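Local coordinates for protein geranyltranstransferase (Stenotrophomonas maltophilia, PDB 7LBJ) that probably joins isoprenoid diphosphates head to tail with the help of magnesium to build farnesyl or longer prenyl diphosphates, at residues Ala216-Leu221 and His268-Arg273. Sequence-based numbering, arbitrary orientation.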
loop_
_atom_site.group_PDB
_atom_site.type_symbol
_atom_site.label_atom_id
_atom_site.label_comp_id
_atom_site.label_asym_id
_atom_site.label_seq_id
_atom_site.Cartn_x
_atom_site.Cartn_y
_atom_site.Cartn_z
ATOM N N ALA A 216 -14.698 19.629 0.107
ATOM C CA ALA A 216 -13.648 18.865 0.775
ATOM C C ALA A 216 -12.278 19.481 0.522
ATOM O O ALA A 216 -11.381 19.396 1.374
ATOM C CB ALA A 216 -13.671 17.405 0.290
ATOM N N ASP A 217 -12.089 20.061 -0.660
ATOM C CA ASP A 217 -10.846 20.764 -0.966
ATOM C C ASP A 217 -10.638 21.911 0.020
ATOM O O ASP A 217 -9.568 22.045 0.627
ATOM C CB ASP A 217 -10.912 21.278 -2.406
ATOM C CG ASP A 217 -9.565 21.746 -2.945
ATOM O OD1 ASP A 217 -8.514 21.322 -2.433
ATOM O OD2 ASP A 217 -9.563 22.546 -3.907
ATOM N N ALA A 218 -11.667 22.741 0.206
ATOM C CA ALA A 218 -11.558 23.842 1.169
ATOM C C ALA A 218 -11.340 23.329 2.587
ATOM O O ALA A 218 -10.560 23.920 3.351
ATOM C CB ALA A 218 -12.802 24.735 1.108
ATOM N N LEU A 219 -12.020 22.232 2.969
ATOM C CA LEU A 219 -11.882 21.722 4.331
ATOM C C LEU A 219 -10.454 21.273 4.631
ATOM O O LEU A 219 -9.934 21.523 5.733
ATOM C CB LEU A 219 -12.865 20.566 4.573
ATOM C CG LEU A 219 -12.999 20.079 6.016
ATOM C CD1 LEU A 219 -14.426 19.640 6.265
ATOM C CD2 LEU A 219 -12.065 18.920 6.277
ATOM N N GLY A 220 -9.818 20.576 3.686
ATOM C CA GLY A 220 -8.477 20.092 3.933
ATOM C C GLY A 220 -7.493 21.225 4.157
ATOM O O GLY A 220 -6.614 21.134 5.021
ATOM N N LEU A 221 -7.627 22.304 3.387
ATOM C CA LEU A 221 -6.778 23.474 3.626
ATOM C C LEU A 221 -7.147 24.160 4.940
ATOM O O LEU A 221 -6.261 24.509 5.731
ATOM C CB LEU A 221 -6.879 24.459 2.460
ATOM C CG LEU A 221 -6.010 25.720 2.570
ATOM C CD1 LEU A 221 -4.550 25.342 2.755
ATOM C CD2 LEU A 221 -6.155 26.667 1.328
ATOM N N HIS A 268 -11.088 32.335 7.951
ATOM C CA HIS A 268 -12.462 32.824 7.987
ATOM C C HIS A 268 -13.134 32.691 6.628
ATOM O O HIS A 268 -14.314 32.321 6.546
ATOM C CB HIS A 268 -12.482 34.277 8.442
ATOM C CG HIS A 268 -13.859 34.807 8.681
ATOM N ND1 HIS A 268 -14.524 35.595 7.764
ATOM C CD2 HIS A 268 -14.703 34.653 9.729
ATOM C CE1 HIS A 268 -15.715 35.912 8.243
ATOM N NE2 HIS A 268 -15.849 35.353 9.434
ATOM N N GLU A 269 -12.397 32.989 5.549
ATOM C CA GLU A 269 -12.956 32.836 4.206
ATOM C C GLU A 269 -13.238 31.378 3.892
ATOM O O GLU A 269 -14.269 31.061 3.282
ATOM C CB GLU A 269 -12.016 33.428 3.150
ATOM C CG GLU A 269 -12.581 33.367 1.707
ATOM C CD GLU A 269 -12.335 32.039 0.955
ATOM O OE1 GLU A 269 -11.252 31.419 1.113
ATOM O OE2 GLU A 269 -13.241 31.636 0.178
ATOM N N LEU A 270 -12.315 30.479 4.257
ATOM C CA LEU A 270 -12.543 29.056 4.011
ATOM C C LEU A 270 -13.760 28.549 4.777
ATOM O O LEU A 270 -14.542 27.743 4.253
ATOM C CB LEU A 270 -11.290 28.245 4.381
ATOM C CG LEU A 270 -10.083 28.379 3.425
ATOM C CD1 LEU A 270 -8.779 27.941 4.105
ATOM C CD2 LEU A 270 -10.258 27.594 2.113
ATOM N N ALA A 271 -13.947 29.017 6.018
ATOM C CA ALA A 271 -15.140 28.663 6.778
ATOM C C ALA A 271 -16.410 29.096 6.054
ATOM O O ALA A 271 -17.356 28.310 5.901
ATOM C CB ALA A 271 -15.075 29.298 8.176
ATOM N N ALA A 272 -16.467 30.363 5.634
ATOM C CA ALA A 272 -17.640 30.834 4.917
ATOM C C ALA A 272 -17.824 30.073 3.610
ATOM O O ALA A 272 -18.950 29.721 3.239
ATOM C CB ALA A 272 -17.527 32.333 4.655
ATOM N N ARG A 273 -16.724 29.798 2.905
ATOM C CA ARG A 273 -16.821 29.098 1.632
ATOM C C ARG A 273 -17.438 27.715 1.817
ATOM O O ARG A 273 -18.341 27.321 1.073
ATOM C CB ARG A 273 -15.436 28.975 0.992
ATOM C CG ARG A 273 -15.506 28.584 -0.477
ATOM C CD ARG A 273 -14.194 27.960 -0.914
ATOM N NE ARG A 273 -13.083 28.903 -0.781
ATOM C CZ ARG A 273 -11.835 28.629 -1.138
ATOM N NH1 ARG A 273 -11.511 27.460 -1.693
ATOM N NH2 ARG A 273 -10.888 29.541 -0.930
#
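Leu270 spreads its two methyl groups over Ala218 and Leu221 of the facing helix. CD2 of Leu270 lies 4.0 Å from CB of Ala218 and about as near to that residue's carbonyl oxygen. CD1 of Leu270 is 3.9 Å from CG of Leu221. The leucine side chains cross at about a right angle. In Leu270, CG stands anti to the carbonyl carbon (chi1 -72°); this carries the fork toward the facing helix. Arg273, one turn further on, adds its aliphatic part. CD of Arg273 comes within 4.1 Å of CB of Ala218, so this methyl points into the notch between the Leu270 branch and the Arg273 chain.

The arginine chain bends at chi3 (-62°). Its guanidinium turns back toward Glu269, along the flank that meets Ala218, with NH1 near CB of Ala218. One guanidinium face of Arg273 lies on CD2 of Leu270, 3.6 Å from the plane and off-centre, near its margin. Glu269 meets the group side-on with both carboxylate oxygens. NE of Arg273 gives a nearly straight bond of 2.9 Å to OE2 of Glu269, in the guanidinium plane. NH2 of Arg273 reaches OE1 of Glu269 at 2.8 Å, more bent and tilted from that plane. The two bonds probably limit rotation of the group, though both residues are exposed and touch a crystal neighbour.

Segments 216-221 and 268-273, on helices 206-233 and 260-277 of the all-helical polyprenyl synthase fold, run roughly antiparallel; their axes approach to 9.4 Å at 151°. Ala218 also touches Met274, while Leu219 packs on helices 176-201 and 286-297.

Between the two segments the contact is van der Waals packing, chiefly of hydrocarbon groups; no polar bond links them. The ion pair stays within one helix, where it probably offsets the arginine's charge and leaves its methylenes and one guanidinium face to pack against hydrocarbon.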